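Local coordinates for protein fructosamine deglycase FrlB (Bacillus subtilis, PDB 3EUA) that converts a range of fructosamine 6-phosphates to glucose 6-phosphate and a free amino acid, at residues A[248-253]-A[261-266]; A[279-284]-A[296-301]. All blocks are in the same frame, centred on the assembly; numbering follows the deposited sequence.

Contact 1: A[248-253]-A[261-266]; sequences ILLGLD and RALTFS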
ATOM      1  N   ILE A 248      -1.046  16.320  -8.366  1.00 18.72           N
ATOM      2  CA  ILE A 248      -2.296  15.578  -8.358  1.00 18.99           C
ATOM      3  C   ILE A 248      -2.604  14.965  -9.704  1.00 18.84           C
ATOM      4  O   ILE A 248      -2.602  15.640 -10.733  1.00 17.98           O
ATOM      5  CB  ILE A 248      -3.418  16.532  -7.961  1.00 19.27           C
ATOM      6  CG1 ILE A 248      -3.180  16.974  -6.514  1.00 19.04           C
ATOM      7  CG2 ILE A 248      -4.804  15.875  -8.197  1.00 20.51           C
ATOM      8  CD1 ILE A 248      -4.221  17.939  -5.929  1.00 19.49           C
ATOM      9  N   LEU A 249      -2.846  13.656  -9.697  1.00 19.08           N
ATOM     10  CA  LEU A 249      -3.118  12.938 -10.928  1.00 19.76           C
ATOM     11  C   LEU A 249      -4.569  12.525 -11.034  1.00 19.90           C
ATOM     12  O   LEU A 249      -5.139  12.015 -10.090  1.00 21.39           O
ATOM     13  CB  LEU A 249      -2.286  11.663 -11.018  1.00 19.54           C
ATOM     14  CG  LEU A 249      -0.787  11.835 -10.830  1.00 20.37           C
ATOM     15  CD1 LEU A 249      -0.133  10.440 -10.845  1.00 18.78           C
ATOM     16  CD2 LEU A 249      -0.175  12.813 -11.837  1.00 20.12           C
ATOM     17  N   LEU A 250      -5.164  12.770 -12.181  1.00 20.27           N
ATOM     18  CA  LEU A 250      -6.535  12.372 -12.415  1.00 20.47           C
ATOM     19  C   LEU A 250      -6.498  11.437 -13.602  1.00 20.40           C
ATOM     20  O   LEU A 250      -6.034  11.808 -14.683  1.00 20.67           O
ATOM     21  CB  LEU A 250      -7.467  13.556 -12.648  1.00 21.39           C
ATOM     22  CG  LEU A 250      -7.631  14.500 -11.460  1.00 21.83           C
ATOM     23  CD1 LEU A 250      -6.597  15.655 -11.572  1.00 22.33           C
ATOM     24  CD2 LEU A 250      -9.046  14.990 -11.449  1.00 23.08           C
ATOM     25  N   GLY A 251      -6.963  10.210 -13.389  1.00 20.34           N
ATOM     26  CA  GLY A 251      -6.957   9.190 -14.425  1.00 20.10           C
ATOM     27  C   GLY A 251      -8.305   9.042 -15.077  1.00 19.89           C
ATOM     28  O   GLY A 251      -9.160   9.921 -14.969  1.00 19.54           O
ATOM     29  N   LEU A 252      -8.484   7.916 -15.737  1.00 19.25           N
ATOM     30  CA  LEU A 252      -9.723   7.626 -16.465  1.00 19.70           C
ATOM     31  C   LEU A 252     -10.384   6.322 -15.980  1.00 19.40           C
ATOM     32  O   LEU A 252     -11.271   5.742 -16.653  1.00 18.98           O
ATOM     33  CB  LEU A 252      -9.420   7.518 -17.971  1.00 19.31           C
ATOM     34  CG  LEU A 252      -8.852   8.757 -18.679  1.00 20.26           C
ATOM     35  CD1 LEU A 252      -8.428   8.440 -20.094  1.00 18.47           C
ATOM     36  CD2 LEU A 252      -9.858   9.924 -18.657  1.00 17.80           C
ATOM     37  N   ASP A 253      -9.954   5.842 -14.828  1.00 19.43           N
ATOM     38  CA  ASP A 253     -10.533   4.613 -14.292  1.00 19.52           C
ATOM     39  C   ASP A 253     -11.759   4.951 -13.427  1.00 19.67           C
ATOM     40  O   ASP A 253     -12.170   6.122 -13.280  1.00 18.58           O
ATOM     41  CB  ASP A 253      -9.482   3.666 -13.606  1.00 20.08           C
ATOM     42  CG  ASP A 253      -8.910   4.177 -12.260  1.00 22.76           C
ATOM     43  OD1 ASP A 253      -9.562   4.973 -11.533  1.00 27.48           O
ATOM     44  OD2 ASP A 253      -7.775   3.745 -11.910  1.00 27.81           O
ATOM     45  N   ARG A 261     -12.580  14.728  -6.206  1.00 19.15           N
ATOM     46  CA  ARG A 261     -12.948  15.270  -4.907  1.00 18.51           C
ATOM     47  C   ARG A 261     -11.717  15.877  -4.227  1.00 18.35           C
ATOM     48  O   ARG A 261     -11.787  16.982  -3.667  1.00 18.15           O
ATOM     49  CB  ARG A 261     -13.600  14.181  -4.043  1.00 18.38           C
ATOM     50  CG  ARG A 261     -14.103  14.636  -2.720  1.00 18.99           C
ATOM     51  CD  ARG A 261     -14.401  13.470  -1.850  1.00 20.43           C
ATOM     52  NE  ARG A 261     -14.896  13.896  -0.539  1.00 20.68           N
ATOM     53  CZ  ARG A 261     -15.014  13.080   0.507  1.00 22.05           C
ATOM     54  NH1 ARG A 261     -14.686  11.798   0.412  1.00 22.23           N
ATOM     55  NH2 ARG A 261     -15.440  13.545   1.671  1.00 21.85           N
ATOM     56  N   ALA A 262     -10.605  15.161  -4.294  1.00 18.14           N
ATOM     57  CA  ALA A 262      -9.316  15.591  -3.717  1.00 18.06           C
ATOM     58  C   ALA A 262      -8.832  16.897  -4.349  1.00 17.93           C
ATOM     59  O   ALA A 262      -8.392  17.812  -3.653  1.00 18.42           O
ATOM     60  CB  ALA A 262      -8.302  14.480  -3.897  1.00 17.27           C
ATOM     61  N   LEU A 263      -8.928  16.986  -5.669  1.00 18.59           N
ATOM     62  CA  LEU A 263      -8.519  18.184  -6.395  1.00 18.49           C
ATOM     63  C   LEU A 263      -9.371  19.365  -5.987  1.00 18.55           C
ATOM     64  O   LEU A 263      -8.847  20.462  -5.739  1.00 18.41           O
ATOM     65  CB  LEU A 263      -8.646  17.978  -7.910  1.00 18.86           C
ATOM     66  CG  LEU A 263      -8.287  19.192  -8.784  1.00 19.81           C
ATOM     67  CD1 LEU A 263      -6.866  19.730  -8.489  1.00 17.39           C
ATOM     68  CD2 LEU A 263      -8.477  18.860 -10.285  1.00 18.79           C
ATOM     69  N   THR A 264     -10.681  19.156  -5.941  1.00 18.67           N
ATOM     70  CA  THR A 264     -11.605  20.220  -5.565  1.00 18.86           C
ATOM     71  C   THR A 264     -11.198  20.851  -4.225  1.00 19.04           C
ATOM     72  O   THR A 264     -11.101  22.073  -4.111  1.00 18.30           O
ATOM     73  CB  THR A 264     -13.087  19.707  -5.501  1.00 19.10           C
ATOM     74  OG1 THR A 264     -13.494  19.271  -6.802  1.00 19.13           O
ATOM     75  CG2 THR A 264     -14.024  20.788  -5.047  1.00 18.93           C
ATOM     76  N   PHE A 265     -10.970  20.007  -3.219  1.00 19.02           N
ATOM     77  CA  PHE A 265     -10.585  20.494  -1.919  1.00 19.15           C
ATOM     78  C   PHE A 265      -9.255  21.232  -1.978  1.00 19.59           C
ATOM     79  O   PHE A 265      -9.149  22.347  -1.477  1.00 19.50           O
ATOM     80  CB  PHE A 265     -10.476  19.324  -0.937  1.00 19.59           C
ATOM     81  CG  PHE A 265     -10.053  19.730   0.425  1.00 18.33           C
ATOM     82  CD1 PHE A 265     -10.984  20.200   1.331  1.00 19.15           C
ATOM     83  CD2 PHE A 265      -8.721  19.610   0.825  1.00 20.47           C
ATOM     84  CE1 PHE A 265     -10.616  20.565   2.585  1.00 19.44           C
ATOM     85  CE2 PHE A 265      -8.323  19.991   2.095  1.00 19.79           C
ATOM     86  CZ  PHE A 265      -9.272  20.457   2.975  1.00 19.64           C
ATOM     87  N   SER A 266      -8.260  20.600  -2.611  1.00 20.13           N
ATOM     88  CA  SER A 266      -6.899  21.132  -2.711  1.00 20.41           C
ATOM     89  C   SER A 266      -6.847  22.502  -3.388  1.00 21.02           C
ATOM     90  O   SER A 266      -6.025  23.336  -3.008  1.00 20.52           O
ATOM     91  CB  SER A 266      -5.967  20.136  -3.421  1.00 20.99           C
ATOM     92  OG  SER A 266      -5.987  18.872  -2.756  1.00 19.12           O
TER

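Contact 2: A[279-284]-A[296-301]; sequences ASYDFT and PLVLNR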
ATOM      1  N   ALA A 279      -7.761  13.178 -18.747  1.00 21.42           N
ATOM      2  CA  ALA A 279      -8.884  13.572 -19.592  1.00 21.83           C
ATOM      3  C   ALA A 279      -8.491  14.669 -20.582  1.00 22.35           C
ATOM      4  O   ALA A 279      -9.164  14.825 -21.610  1.00 22.33           O
ATOM      5  CB  ALA A 279     -10.062  13.977 -18.737  1.00 21.20           C
ATOM      6  N   SER A 280      -7.404  15.403 -20.306  1.00 23.48           N
ATOM      7  CA  SER A 280      -6.916  16.460 -21.202  1.00 24.04           C
ATOM      8  C   SER A 280      -6.082  15.900 -22.359  1.00 24.31           C
ATOM      9  O   SER A 280      -5.731  16.654 -23.248  1.00 24.11           O
ATOM     10  CB  SER A 280      -6.136  17.515 -20.418  1.00 24.14           C
ATOM     11  OG  SER A 280      -4.926  16.997 -19.903  1.00 24.94           O
ATOM     12  N   TYR A 281      -5.764  14.599 -22.340  1.00 24.37           N
ATOM     13  CA  TYR A 281      -5.001  13.962 -23.397  1.00 24.71           C
ATOM     14  C   TYR A 281      -5.945  13.327 -24.404  1.00 25.34           C
ATOM     15  O   TYR A 281      -7.154  13.237 -24.165  1.00 25.16           O
ATOM     16  CB  TYR A 281      -3.993  12.942 -22.815  1.00 24.72           C
ATOM     17  CG  TYR A 281      -3.148  13.504 -21.689  1.00 24.59           C
ATOM     18  CD1 TYR A 281      -2.638  14.804 -21.741  1.00 25.02           C
ATOM     19  CD2 TYR A 281      -2.811  12.724 -20.599  1.00 25.90           C
ATOM     20  CE1 TYR A 281      -1.865  15.326 -20.707  1.00 25.66           C
ATOM     21  CE2 TYR A 281      -2.012  13.239 -19.545  1.00 25.98           C
ATOM     22  CZ  TYR A 281      -1.553  14.533 -19.611  1.00 24.84           C
ATOM     23  OH  TYR A 281      -0.788  15.033 -18.594  1.00 24.63           O
ATOM     24  N   ASP A 282      -5.397  12.878 -25.532  1.00 26.30           N
ATOM     25  CA  ASP A 282      -6.195  12.298 -26.618  1.00 26.60           C
ATOM     26  C   ASP A 282      -6.253  10.775 -26.596  1.00 26.39           C
ATOM     27  O   ASP A 282      -5.334  10.122 -27.071  1.00 26.91           O
ATOM     28  CB  ASP A 282      -5.602  12.793 -27.939  1.00 26.19           C
ATOM     29  CG  ASP A 282      -6.361  12.310 -29.155  1.00 28.32           C
ATOM     30  OD1 ASP A 282      -7.348  11.558 -28.990  1.00 28.07           O
ATOM     31  OD2 ASP A 282      -5.955  12.682 -30.287  1.00 30.19           O
ATOM     32  N   PHE A 283      -7.342  10.228 -26.068  1.00 26.19           N
ATOM     33  CA  PHE A 283      -7.572   8.789 -26.014  1.00 26.16           C
ATOM     34  C   PHE A 283      -8.633   8.368 -27.014  1.00 26.51           C
ATOM     35  O   PHE A 283      -9.225   7.314 -26.874  1.00 27.32           O
ATOM     36  CB  PHE A 283      -8.000   8.381 -24.594  1.00 26.11           C
ATOM     37  CG  PHE A 283      -6.863   8.406 -23.575  1.00 24.74           C
ATOM     38  CD1 PHE A 283      -6.496   9.588 -22.942  1.00 25.36           C
ATOM     39  CD2 PHE A 283      -6.204   7.245 -23.235  1.00 25.37           C
ATOM     40  CE1 PHE A 283      -5.458   9.599 -22.022  1.00 25.38           C
ATOM     41  CE2 PHE A 283      -5.178   7.252 -22.324  1.00 23.31           C
ATOM     42  CZ  PHE A 283      -4.799   8.423 -21.721  1.00 24.66           C
ATOM     43  N   THR A 284      -8.853   9.174 -28.051  1.00 26.96           N
ATOM     44  CA  THR A 284      -9.880   8.895 -29.047  1.00 27.34           C
ATOM     45  C   THR A 284      -9.651   7.607 -29.860  1.00 27.82           C
ATOM     46  O   THR A 284     -10.627   7.032 -30.366  1.00 28.74           O
ATOM     47  CB  THR A 284     -10.064  10.149 -30.014  1.00 27.30           C
ATOM     48  OG1 THR A 284      -8.882  10.379 -30.785  1.00 27.46           O
ATOM     49  CG2 THR A 284     -10.373  11.433 -29.222  1.00 27.33           C
ATOM     50  N   PRO A 296      -2.763   5.494 -16.807  1.00 17.84           N
ATOM     51  CA  PRO A 296      -1.578   5.656 -15.938  1.00 17.67           C
ATOM     52  C   PRO A 296      -0.226   5.652 -16.672  1.00 17.85           C
ATOM     53  O   PRO A 296       0.750   6.282 -16.200  1.00 17.95           O
ATOM     54  CB  PRO A 296      -1.646   4.463 -14.985  1.00 16.96           C
ATOM     55  CG  PRO A 296      -2.898   3.745 -15.225  1.00 19.09           C
ATOM     56  CD  PRO A 296      -3.600   4.341 -16.420  1.00 17.18           C
ATOM     57  N   LEU A 297      -0.148   4.896 -17.769  1.00 17.81           N
ATOM     58  CA  LEU A 297       1.082   4.850 -18.595  1.00 17.96           C
ATOM     59  C   LEU A 297       1.370   6.215 -19.179  1.00 17.88           C
ATOM     60  O   LEU A 297       2.519   6.680 -19.179  1.00 18.58           O
ATOM     61  CB  LEU A 297       1.000   3.837 -19.714  1.00 17.70           C
ATOM     62  CG  LEU A 297       1.124   2.382 -19.315  1.00 19.83           C
ATOM     63  CD1 LEU A 297       0.166   1.974 -18.173  1.00 19.38           C
ATOM     64  CD2 LEU A 297       0.879   1.528 -20.537  1.00 20.16           C
ATOM     65  N   VAL A 298       0.339   6.877 -19.645  1.00 17.68           N
ATOM     66  CA  VAL A 298       0.496   8.221 -20.204  1.00 17.55           C
ATOM     67  C   VAL A 298       0.885   9.232 -19.126  1.00 17.40           C
ATOM     68  O   VAL A 298       1.756  10.055 -19.331  1.00 18.29           O
ATOM     69  CB  VAL A 298      -0.808   8.705 -20.847  1.00 17.26           C
ATOM     70  CG1 VAL A 298      -0.536  10.028 -21.537  1.00 15.86           C
ATOM     71  CG2 VAL A 298      -1.307   7.674 -21.876  1.00 18.63           C
ATOM     72  N   LEU A 299       0.208   9.165 -17.976  1.00 17.54           N
ATOM     73  CA  LEU A 299       0.494  10.059 -16.851  1.00 17.86           C
ATOM     74  C   LEU A 299       1.957   9.875 -16.423  1.00 17.38           C
ATOM     75  O   LEU A 299       2.700  10.850 -16.211  1.00 17.44           O
ATOM     76  CB  LEU A 299      -0.515   9.820 -15.706  1.00 17.98           C
ATOM     77  CG  LEU A 299      -1.975  10.323 -15.885  1.00 17.31           C
ATOM     78  CD1 LEU A 299      -2.966   9.690 -14.887  1.00 16.17           C
ATOM     79  CD2 LEU A 299      -1.964  11.874 -15.775  1.00 18.44           C
ATOM     80  N   ASN A 300       2.384   8.626 -16.362  1.00 17.46           N
ATOM     81  CA  ASN A 300       3.750   8.320 -16.018  1.00 18.41           C
ATOM     82  C   ASN A 300       4.772   8.898 -16.998  1.00 18.16           C
ATOM     83  O   ASN A 300       5.842   9.381 -16.578  1.00 18.39           O
ATOM     84  CB  ASN A 300       3.961   6.817 -15.968  1.00 17.89           C
ATOM     85  CG  ASN A 300       5.320   6.463 -15.485  1.00 21.11           C
ATOM     86  OD1 ASN A 300       5.672   6.809 -14.371  1.00 22.49           O
ATOM     87  ND2 ASN A 300       6.092   5.716 -16.295  1.00 20.79           N
ATOM     88  N   ARG A 301       4.467   8.804 -18.293  1.00 18.48           N
ATOM     89  CA  ARG A 301       5.373   9.323 -19.322  1.00 18.44           C
ATOM     90  C   ARG A 301       5.485  10.838 -19.236  1.00 18.08           C
ATOM     91  O   ARG A 301       6.558  11.405 -19.347  1.00 18.22           O
ATOM     92  CB  ARG A 301       4.891   8.925 -20.710  1.00 18.87           C
ATOM     93  CG  ARG A 301       5.786   9.409 -21.877  1.00 18.76           C
ATOM     94  CD  ARG A 301       7.223   8.809 -21.787  1.00 20.95           C
ATOM     95  NE  ARG A 301       8.179   9.445 -22.689  1.00 20.33           N
ATOM     96  CZ  ARG A 301       8.902  10.526 -22.398  1.00 21.69           C
ATOM     97  NH1 ARG A 301       8.802  11.148 -21.240  1.00 22.64           N
ATOM     98  NH2 ARG A 301       9.747  10.999 -23.290  1.00 24.21           N
TER

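Contact 1: A[248-253]-A[261-266]
Ser266, which meets Ile248 across this contact, also grips a flat group: the carbonyl of Ala262, one turn earlier in helix 256-269. Ser266 OG donates to Ala262 O over 2.8 Å and lies above the carbonyl plane, 39° out of it, while Ser266 N reaches the same oxygen from the opposite face at 3.0 Å. The hydroxyl is equally hydrogen-bonded to Tyr232 OH. This buried group thus has partners in both Ala262 O and Tyr232 OH, and its contact with the tip of Ile248 is plain van der Waals packing: Ile248 CD1 lies 3.7 Å from Ser266 OG, with Ser266 CB also in range.

The rest is aliphatic. Leu263, its CG anti to the backbone N (chi1 178°), offers its two methyls to different partners. Leu263 CD1 meets Ile248 CD1 at 4.1 Å, whereas Leu263 CD2 approaches Leu250 CD1 at 3.9 Å and lies only slightly farther from Leu250 CD2. The Leu250 and Leu263 side chains cross at about a right angle. With CD1 anti to CA, the Ile248 chain is extended and its end methyl touches both Leu263 CD1 and Ser266.

Ile248 and Leu250, alternate residues of the strand, both point toward the helix. The axes of strand 248-250 and helix 261-266 approach to 9.3 Å, with N-to-C directions 142° apart. This is the reversal expected within a beta-alpha-beta unit, here strand 246-250, helix 256-269 and strand 273-277 of the second SIS domain. Leu250 and Leu263 both extend the packing to Val275 on that third element. The backbone of strand 246-250 is bonded to strands 197-200 and 273-277, and Phe265 carries the helix onto Tyr323 of the second subunit, edge to face.

Contact 2: A[279-284]-A[296-301]
Val298 spreads its two methyls between Tyr281 and Phe283, so that the loop after strand 273-277, which is shaped by an Asx turn, is fastened onto helix 288-313 of the second SIS domain. Val298 CG1, anti to its own backbone N (chi1 -174°), comes within 3.7 Å of Tyr281 CD2. The other branch serves Phe283: Val298 CG2 approaches Phe283 CZ at 3.6 Å and Phe283 CE2 at 3.9 Å, the two side chains arriving from opposite directions. Both methyls lie obliquely to the rings they touch. Leu299 adds a differently placed contact, with Leu299 CD2 near the plane of the Tyr281 ring, at its edge, 4.0 Å from Tyr281 CE2; these two side chains cross at about a right angle. An alanine in place of Val298 would remove both branches and is likely to leave a gap beside CD2 of Tyr281 and CZ of Phe283, costing both rings their packing on this residue.

In the next shell, the Tyr281 ring is held at its far end by a hydrogen bond between its OH and Glu179 in helix 158-190, and it also packs on Leu276 and Gln178. The loop backbone is tied down as well: Ser280 O accepts from Gln178 NE2, and Phe283 O from Lys291 NZ.

Between and beyond the two aromatics the chain is turned by Asp282. Its OD1 takes Thr284 N at 3.0 Å, with an N-H...O angle of 161°, and at the same time receives the Thr284 OG1 hydroxyl at 2.6 Å on its syn lone pair.

Contacts 1 and 2 follow one another along the chain, and their centres are about 14 Å apart. They nevertheless touch: Leu252 CD1 packs on Phe283 CD1 at 3.6 Å, and Leu299 CD1 lies 3.7 Å from Leu250 O. Leu299, already packed on Tyr281, thus turns its other methyl to the end of strand 246-250, linking the two packings. Segments 248-253 and 296-301 both border the loop after strand 197-200: Asp253 OD2 is hydrogen-bonded to Ala203 N, and Asp253, Pro296 and Leu299 all touch Asn204. This border lies at the C-terminal end of strand 246-250, the side on which SIS domains generally bind ligands, but these contacts do not establish where the substrate sits.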